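Local coordinates for protein putative adhesin (Bacteroides fragilis NCTC 9343, PDB 3PET) that is a putative lipoprotein of unproven function, a right-handed beta-helix probably involved in cell adhesion, like putative auto-transporter adhesin heads, at residues T128-N133 / T147-A152; A168-A173 / T186-A191; T182-E187 / K200-P205. One frame throughout, in Å; residues are numbered along the deposited sequence.

Contact 1. Residues T128-N133 / T147-A152; sequences TCQKLN and TAQIAA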
loop_
_atom_site.group_PDB
_atom_site.type_symbol
_atom_site.label_atom_id
_atom_site.label_comp_id
_atom_site.label_asym_id
_atom_site.label_seq_id
_atom_site.Cartn_x
_atom_site.Cartn_y
_atom_site.Cartn_z
ATOM N N THR A 128 -12.118 5.385 23.206
ATOM C CA THR A 128 -13.511 5.235 23.630
ATOM C C THR A 128 -14.302 6.164 22.721
ATOM O O THR A 128 -14.113 7.373 22.796
ATOM C CB THR A 128 -13.732 5.531 25.134
ATOM O OG1 THR A 128 -12.831 4.762 25.929
ATOM C CG2 THR A 128 -15.161 5.269 25.570
ATOM N N CYS A 129 -15.132 5.618 21.821
ATOM C CA CYS A 129 -15.887 6.485 20.922
ATOM C C CYS A 129 -17.254 5.901 20.631
ATOM O O CYS A 129 -17.507 4.744 20.964
ATOM C CB CYS A 129 -15.102 6.728 19.629
ATOM S SG CYS A 129 -14.949 5.265 18.558
ATOM N N GLN A 130 -18.129 6.698 19.977
ATOM C CA GLN A 130 -19.435 6.215 19.550
ATOM C C GLN A 130 -19.291 5.696 18.143
ATOM O O GLN A 130 -19.608 4.543 17.880
ATOM C CB GLN A 130 -20.514 7.313 19.653
ATOM C CG GLN A 130 -20.718 7.865 21.079
ATOM C CD GLN A 130 -20.927 6.790 22.126
ATOM O OE1 GLN A 130 -21.869 5.993 22.047
ATOM N NE2 GLN A 130 -20.030 6.720 23.114
ATOM N N LYS A 131 -18.794 6.550 17.235
ATOM C CA LYS A 131 -18.616 6.188 15.837
ATOM C C LYS A 131 -17.161 6.349 15.427
ATOM O O LYS A 131 -16.541 7.383 15.700
ATOM C CB LYS A 131 -19.531 7.021 14.923
ATOM C CG LYS A 131 -21.023 6.828 15.186
ATOM C CD LYS A 131 -21.868 7.762 14.341
ATOM C CE LYS A 131 -23.334 7.631 14.666
ATOM N NZ LYS A 131 -24.160 8.597 13.894
ATOM N N LEU A 132 -16.619 5.316 14.782
ATOM C CA LEU A 132 -15.259 5.314 14.265
ATOM C C LEU A 132 -15.322 5.072 12.778
ATOM O O LEU A 132 -15.997 4.137 12.322
ATOM C CB LEU A 132 -14.368 4.258 14.945
ATOM C CG LEU A 132 -12.988 4.016 14.298
ATOM C CD1 LEU A 132 -12.045 5.226 14.462
ATOM C CD2 LEU A 132 -12.370 2.759 14.819
ATOM N N ASN A 133 -14.631 5.913 12.025
ATOM C CA ASN A 133 -14.524 5.797 10.580
ATOM C C ASN A 133 -13.060 5.794 10.203
ATOM O O ASN A 133 -12.364 6.754 10.507
ATOM C CB ASN A 133 -15.285 6.926 9.853
ATOM C CG ASN A 133 -15.305 6.720 8.358
ATOM O OD1 ASN A 133 -15.810 5.729 7.862
ATOM N ND2 ASN A 133 -14.702 7.615 7.599
ATOM N N THR A 147 -12.888 0.720 22.407
ATOM C CA THR A 147 -14.292 0.384 22.147
ATOM C C THR A 147 -14.924 1.403 21.199
ATOM O O THR A 147 -14.543 2.574 21.178
ATOM C CB THR A 147 -15.134 0.283 23.468
ATOM O OG1 THR A 147 -15.265 1.578 24.070
ATOM C CG2 THR A 147 -14.580 -0.727 24.479
ATOM N N ALA A 148 -15.925 0.957 20.459
ATOM C CA ALA A 148 -16.722 1.797 19.563
ATOM C C ALA A 148 -18.131 1.228 19.488
ATOM O O ALA A 148 -18.309 0.016 19.631
ATOM C CB ALA A 148 -16.096 1.852 18.179
ATOM N N GLN A 149 -19.141 2.083 19.303
ATOM C CA GLN A 149 -20.486 1.548 19.118
ATOM C C GLN A 149 -20.561 1.056 17.677
ATOM O O GLN A 149 -21.026 -0.041 17.416
ATOM C CB GLN A 149 -21.568 2.594 19.448
ATOM C CG GLN A 149 -21.781 2.815 20.948
ATOM C CD GLN A 149 -22.373 1.612 21.673
ATOM O OE1 GLN A 149 -23.080 0.771 21.100
ATOM N NE2 GLN A 149 -22.093 1.504 22.960
ATOM N N ILE A 150 -20.018 1.858 16.750
ATOM C CA ILE A 150 -19.941 1.564 15.317
ATOM C C ILE A 150 -18.504 1.774 14.859
ATOM O O ILE A 150 -17.909 2.801 15.196
ATOM C CB ILE A 150 -20.930 2.441 14.469
ATOM C CG1 ILE A 150 -22.385 2.293 14.968
ATOM C CG2 ILE A 150 -20.839 2.065 12.946
ATOM C CD1 ILE A 150 -23.313 3.485 14.669
ATOM N N ALA A 151 -17.966 0.830 14.059
ATOM C CA ALA A 151 -16.625 0.962 13.460
ATOM C C ALA A 151 -16.692 0.639 11.974
ATOM O O ALA A 151 -17.015 -0.495 11.588
ATOM C CB ALA A 151 -15.615 0.057 14.163
ATOM N N ALA A 152 -16.449 1.654 11.147
ATOM C CA ALA A 152 -16.393 1.530 9.698
ATOM C C ALA A 152 -14.915 1.471 9.341
ATOM O O ALA A 152 -14.168 2.404 9.655
ATOM C CB ALA A 152 -17.108 2.711 9.021
HETATM O O HOH W 1 -13.612 2.163 26.348
HETATM O O HOH W 2 -17.544 3.140 23.144
#
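Leu-132 and Ala-151 sit level on two parallel strands, 131-133 and 150-152, whose axes run 4.7 Å apart and within 6° of one another. Their backbones exchange N-H...O=C bonds: Leu-132 N gives to Ile-150 O, and Ala-152 N reaches Leu-132 O at 2.8 Å, almost straight. At the corner, Gln-130 O takes Ile-150 N and, more weakly, Gln-149 N, while Cys-129 N binds Thr-147 O ahead of it. Inside the coil, Cys-129 SG rests on Ala-148 CB at 3.6 Å; its chi1 of 69° sets the sulfur between the backbone N and the carbonyl carbon. Leu-132 is also buried, its CD2 4.3 Å from Ala-151 CB, and packs on Leu-112 and Leu-166. On the outer face, side chains of successive coils lie alongside each other. Gln-130 and Gln-149 run side by side with their amide planes 24° apart, Gln-130 OE1 meeting the CG of Gln-149 at 3.4 Å, while Gln-149 OE1 is held by Asn-169 ND2 on the following coil. In one of its two conformers Lys-131 lays its CG and CE against Ile-150 CD1, each 4.1 Å away. Between Thr-128 OG1 and Thr-147 OG1, one water bridges at 2.7 and 2.9 Å. This pairing of successive beta-helix coils sets apolar groups inside and a mixed, largely polar and partly hydrated row outside, with the main chain supplying the direct hydrogen bonds between the segments.

Contact 2. Residues A168-A173 / T186-A191; sequences ANAVEA and TESIDA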
loop_
_atom_site.group_PDB
_atom_site.type_symbol
_atom_site.label_atom_id
_atom_site.label_comp_id
_atom_site.label_asym_id
_atom_site.label_seq_id
_atom_site.Cartn_x
_atom_site.Cartn_y
_atom_site.Cartn_z
ATOM N N ALA A 168 -16.269 -3.467 18.995
ATOM C CA ALA A 168 -17.352 -2.655 18.434
ATOM C C ALA A 168 -18.662 -3.436 18.421
ATOM O O ALA A 168 -18.631 -4.658 18.275
ATOM C CB ALA A 168 -17.001 -2.212 17.022
ATOM N N ASN A 169 -19.807 -2.748 18.550
ATOM C CA ASN A 169 -21.087 -3.455 18.458
ATOM C C ASN A 169 -21.414 -3.749 17.005
ATOM O O ASN A 169 -21.771 -4.868 16.689
ATOM C CB ASN A 169 -22.215 -2.682 19.146
ATOM C CG ASN A 169 -22.172 -2.859 20.640
ATOM O OD1 ASN A 169 -21.876 -3.941 21.158
ATOM N ND2 ASN A 169 -22.461 -1.808 21.359
ATOM N N ALA A 170 -21.248 -2.762 16.125
ATOM C CA ALA A 170 -21.506 -2.892 14.691
ATOM C C ALA A 170 -20.241 -2.585 13.916
ATOM O O ALA A 170 -19.568 -1.583 14.183
ATOM C CB ALA A 170 -22.631 -1.957 14.269
ATOM N N VAL A 171 -19.893 -3.461 12.983
ATOM C CA VAL A 171 -18.697 -3.264 12.161
ATOM C C VAL A 171 -19.105 -3.243 10.698
ATOM O O VAL A 171 -19.905 -4.077 10.265
ATOM C CB VAL A 171 -17.596 -4.347 12.442
ATOM C CG1 VAL A 171 -16.470 -4.311 11.410
ATOM C CG2 VAL A 171 -17.028 -4.206 13.849
ATOM N N GLU A 172 -18.525 -2.299 9.932
ATOM C CA GLU A 172 -18.652 -2.236 8.468
ATOM C C GLU A 172 -17.238 -2.300 7.936
ATOM O O GLU A 172 -16.475 -1.363 8.134
ATOM C CB GLU A 172 -19.400 -0.988 7.997
ATOM C CG GLU A 172 -20.869 -0.986 8.416
ATOM C CD GLU A 172 -21.458 0.344 8.851
ATOM O OE1 GLU A 172 -20.897 1.406 8.491
ATOM O OE2 GLU A 172 -22.497 0.320 9.552
ATOM N N ALA A 173 -16.843 -3.444 7.373
ATOM C CA ALA A 173 -15.469 -3.612 6.902
ATOM C C ALA A 173 -15.392 -3.901 5.420
ATOM O O ALA A 173 -16.122 -4.755 4.918
ATOM C CB ALA A 173 -14.785 -4.734 7.678
ATOM N N THR A 186 -19.490 -7.436 18.052
ATOM C CA THR A 186 -20.288 -8.196 19.021
ATOM C C THR A 186 -21.729 -8.393 18.552
ATOM O O THR A 186 -22.310 -9.405 18.890
ATOM C CB THR A 186 -20.253 -7.564 20.426
ATOM O OG1 THR A 186 -21.073 -6.401 20.435
ATOM C CG2 THR A 186 -18.838 -7.228 20.898
ATOM N N GLU A 187 -22.324 -7.427 17.813
ATOM C CA GLU A 187 -23.728 -7.549 17.410
ATOM C C GLU A 187 -23.940 -7.736 15.889
ATOM O O GLU A 187 -24.811 -8.517 15.499
ATOM C CB GLU A 187 -24.528 -6.319 17.872
ATOM C CG GLU A 187 -24.654 -6.206 19.389
ATOM C CD GLU A 187 -25.375 -4.980 19.931
ATOM O OE1 GLU A 187 -25.612 -4.020 19.161
ATOM O OE2 GLU A 187 -25.673 -4.969 21.147
ATOM N N SER A 188 -23.205 -6.991 15.048
ATOM C CA SER A 188 -23.384 -7.119 13.601
ATOM C C SER A 188 -22.097 -6.857 12.840
ATOM O O SER A 188 -21.239 -6.089 13.296
ATOM C CB SER A 188 -24.479 -6.183 13.092
ATOM O OG SER A 188 -24.103 -4.823 13.187
ATOM N N ILE A 189 -21.969 -7.501 11.664
ATOM C CA ILE A 189 -20.808 -7.291 10.810
ATOM C C ILE A 189 -21.230 -7.326 9.346
ATOM O O ILE A 189 -21.877 -8.267 8.890
ATOM C CB ILE A 189 -19.569 -8.211 11.065
ATOM C CG1 ILE A 189 -18.379 -7.767 10.139
ATOM C CG2 ILE A 189 -19.904 -9.725 10.895
ATOM C CD1 ILE A 189 -17.057 -8.115 10.547
ATOM N N ASP A 190 -20.875 -6.268 8.629
ATOM C CA ASP A 190 -21.021 -6.173 7.186
ATOM C C ASP A 190 -19.588 -6.204 6.673
ATOM O O ASP A 190 -18.808 -5.301 6.991
ATOM C CB ASP A 190 -21.791 -4.902 6.788
ATOM C CG ASP A 190 -22.358 -4.936 5.381
ATOM O OD1 ASP A 190 -21.624 -5.350 4.451
ATOM O OD2 ASP A 190 -23.519 -4.519 5.201
ATOM N N ALA A 191 -19.185 -7.302 6.006
ATOM C CA ALA A 191 -17.797 -7.453 5.557
ATOM C C ALA A 191 -17.733 -7.738 4.069
ATOM O O ALA A 191 -18.500 -8.579 3.572
ATOM C CB ALA A 191 -17.098 -8.574 6.344
HETATM O O HOH W 3 -22.696 -4.088 10.719
HETATM O O HOH W 4 -18.668 -3.679 3.792
#
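Asn-169 and Glu-187 meet at a corner of two successive coils, where Asn-169 O accepts two backbone donors: Glu-187 N at 2.8 Å, in the carbonyl plane on a lone pair, and Ser-188 N at 3.0 Å. Just before it, Thr-186 N is satisfied by Ala-168 O. Past the corner the parallel strands 171-173 and 188-191 trade bonds in alternation, Val-171 N to Ser-188 O, Asp-190 N to Val-171 O and Ala-173 N to Asp-190 O, the last at 2.7 Å and nearly straight. Val-171 O has a second donor, a water that also binds Ser-188 OG, in one of the two conformers of that serine, at 2.9 Å. In the same conformer Ser-188 OG lies 3.4 Å from Ala-170 CB. The amide of Asn-169 stacks on the carboxylate of Glu-187, the two planes 16° apart; Asn-169 ND2 is taken up by Gln-149 OE1 of the preceding coil, and Asn-169 OD1 stands 2.7 Å from Thr-186 OG1. On the inner face Val-171 CG1 touches Ile-189 CD1 at 3.9 Å; Val-171 CG1 and Ile-189 CG1 are each anti to their own backbone N, which lays the two side chains alongside each other. Among its neighbours, strand 171-175 lies between 147-155 and 188-193, and the latter pairs onward with 207-212, while Val-171 and Ile-189 reach across the interior to Cys-183 on strand 181-185.

Contact 3. Residues T182-E187 / K200-P205; sequences TCNATE and KYKGSP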
loop_
_atom_site.group_PDB
_atom_site.type_symbol
_atom_site.label_atom_id
_atom_site.label_comp_id
_atom_site.label_asym_id
_atom_site.label_seq_id
_atom_site.Cartn_x
_atom_site.Cartn_y
_atom_site.Cartn_z
ATOM N N THR A 182 -8.439 -7.088 10.586
ATOM C CA THR A 182 -8.774 -7.892 11.760
ATOM C C THR A 182 -9.669 -7.000 12.579
ATOM O O THR A 182 -9.351 -5.832 12.753
ATOM C CB THR A 182 -7.537 -8.422 12.501
ATOM O OG1 THR A 182 -6.733 -9.155 11.572
ATOM C CG2 THR A 182 -7.917 -9.342 13.686
ATOM N N CYS A 183 -10.852 -7.491 12.971
ATOM C CA CYS A 183 -11.801 -6.642 13.690
ATOM C C CYS A 183 -12.578 -7.465 14.712
ATOM O O CYS A 183 -12.271 -8.640 14.931
ATOM C CB CYS A 183 -12.723 -5.904 12.720
ATOM S SG CYS A 183 -13.676 -7.000 11.639
ATOM N N ASN A 184 -13.507 -6.813 15.414
ATOM C CA ASN A 184 -14.222 -7.403 16.523
ATOM C C ASN A 184 -15.640 -6.833 16.566
ATOM O O ASN A 184 -15.840 -5.662 16.882
ATOM C CB ASN A 184 -13.425 -7.101 17.798
ATOM C CG ASN A 184 -13.844 -7.803 19.050
ATOM O OD1 ASN A 184 -14.983 -8.221 19.223
ATOM N ND2 ASN A 184 -12.910 -7.913 19.973
ATOM N N ALA A 185 -16.619 -7.674 16.220
ATOM C CA ALA A 185 -18.023 -7.291 16.115
ATOM C C ALA A 185 -18.865 -8.100 17.072
ATOM O O ALA A 185 -18.934 -9.326 16.941
ATOM C CB ALA A 185 -18.497 -7.521 14.682
ATOM N N THR A 186 -19.490 -7.436 18.052
ATOM C CA THR A 186 -20.288 -8.196 19.021
ATOM C C THR A 186 -21.729 -8.393 18.552
ATOM O O THR A 186 -22.310 -9.405 18.890
ATOM C CB THR A 186 -20.253 -7.564 20.426
ATOM O OG1 THR A 186 -21.073 -6.401 20.435
ATOM C CG2 THR A 186 -18.838 -7.228 20.898
ATOM N N GLU A 187 -22.324 -7.427 17.813
ATOM C CA GLU A 187 -23.728 -7.549 17.410
ATOM C C GLU A 187 -23.940 -7.736 15.889
ATOM O O GLU A 187 -24.811 -8.517 15.499
ATOM C CB GLU A 187 -24.528 -6.319 17.872
ATOM C CG GLU A 187 -24.654 -6.206 19.389
ATOM C CD GLU A 187 -25.375 -4.980 19.931
ATOM O OE1 GLU A 187 -25.612 -4.020 19.161
ATOM O OE2 GLU A 187 -25.673 -4.969 21.147
ATOM N N LYS A 200 -10.887 -10.846 9.071
ATOM C CA LYS A 200 -11.002 -11.743 10.214
ATOM C C LYS A 200 -11.746 -11.020 11.320
ATOM O O LYS A 200 -11.376 -9.908 11.661
ATOM C CB LYS A 200 -9.617 -12.218 10.697
ATOM C CG LYS A 200 -8.972 -13.277 9.793
ATOM C CD LYS A 200 -7.465 -13.386 10.007
ATOM C CE LYS A 200 -6.682 -12.243 9.382
ATOM N NZ LYS A 200 -5.214 -12.415 9.556
ATOM N N TYR A 201 -12.812 -11.619 11.849
ATOM C CA TYR A 201 -13.539 -10.928 12.910
ATOM C C TYR A 201 -13.736 -11.813 14.133
ATOM O O TYR A 201 -14.112 -12.990 14.014
ATOM C CB TYR A 201 -14.905 -10.410 12.398
ATOM C CG TYR A 201 -15.874 -11.496 11.967
ATOM C CD1 TYR A 201 -15.854 -12.002 10.672
ATOM C CD2 TYR A 201 -16.852 -11.973 12.838
ATOM C CE1 TYR A 201 -16.743 -13.005 10.275
ATOM C CE2 TYR A 201 -17.758 -12.958 12.445
ATOM C CZ TYR A 201 -17.700 -13.469 11.166
ATOM O OH TYR A 201 -18.571 -14.468 10.803
ATOM N N LYS A 202 -13.511 -11.229 15.308
ATOM C CA LYS A 202 -13.798 -11.846 16.589
ATOM C C LYS A 202 -15.263 -11.561 16.902
ATOM O O LYS A 202 -15.854 -10.646 16.298
ATOM C CB LYS A 202 -12.894 -11.246 17.704
ATOM C CG LYS A 202 -11.402 -11.565 17.592
ATOM C CD LYS A 202 -10.674 -10.982 18.793
ATOM C CE LYS A 202 -9.174 -11.016 18.666
ATOM N NZ LYS A 202 -8.508 -10.270 19.775
ATOM N N GLY A 203 -15.827 -12.330 17.830
ATOM C CA GLY A 203 -17.193 -12.164 18.319
ATOM C C GLY A 203 -18.197 -13.140 17.749
ATOM O O GLY A 203 -17.869 -13.948 16.881
ATOM N N SER A 204 -19.443 -13.055 18.231
ATOM C CA SER A 204 -20.556 -13.883 17.753
ATOM C C SER A 204 -21.704 -12.963 17.322
ATOM O O SER A 204 -22.741 -12.916 17.985
ATOM C CB SER A 204 -20.999 -14.884 18.821
ATOM O OG SER A 204 -19.914 -15.718 19.181
ATOM N N PRO A 205 -21.513 -12.164 16.246
ATOM C CA PRO A 205 -22.568 -11.231 15.850
ATOM C C PRO A 205 -23.847 -11.943 15.421
ATOM O O PRO A 205 -23.815 -12.999 14.782
ATOM C CB PRO A 205 -21.921 -10.435 14.693
ATOM C CG PRO A 205 -20.872 -11.352 14.148
ATOM C CD PRO A 205 -20.335 -12.049 15.350
HETATM O O HOH W 5 -20.535 -11.423 20.373
#
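Asn-184 and Lys-202 sit level on the parallel strands 182-185 and 200-202, joined by three backbone bonds: Cys-183 N to Lys-200 O, Lys-202 N to Cys-183 O and Ala-185 N to Lys-202 O. From Asn-184 CB, which lies 4.2 Å from Lys-202 CB, the side chain turns anti to its own N (chi1 -170°), bringing CG closer, 3.8 Å from that same carbon. At the tip OD1 lies 4.0 Å from Lys-202 CB, whereas ND2 passes Lys-202 CD at 4.0 Å and donates to Gly-164 O on the preceding coil. The two short strands are inclined by 35° near the C-terminal end of the right-handed beta-helix, stacking one face of successive coils. On the inner side of this face Cys-183 SG touches Tyr-201 CB at 3.7 Å, and both residues also meet Ile-189. Beyond the strands the chain bends at Gly-203, whose positive phi of 102° belongs to a conformation open to glycine. Pro-205 then follows, its ring atom CD 3.5 Å from Ala-185 O, and a water bonds Ser-204 N at 2.9 Å and Thr-186 O at 3.1 Å.

In the fold
The three contacts follow one another along the C-terminal half of the beta-helix. Contact 1 closes before contact 2 opens, and contact 3 begins on the part of the chain where contact 2 ends, the two sharing Thr-186 and Glu-187. Centres of contacts 1 and 2 lie about 10 Å apart, those of 2 and 3 about 7 Å, and those of 1 and 3 about 13 Å. Strands 147-155 and 171-175 are neighbours, so contacts 1 and 2 stack on one face, while contact 3 joins 181-185 to 199-202 round the corner. Ile-189 CD1 packs on Tyr-201 CB at 3.6 Å, linking these two faces through the interior. Coil upon coil, they build the elongated body of this putative adhesin.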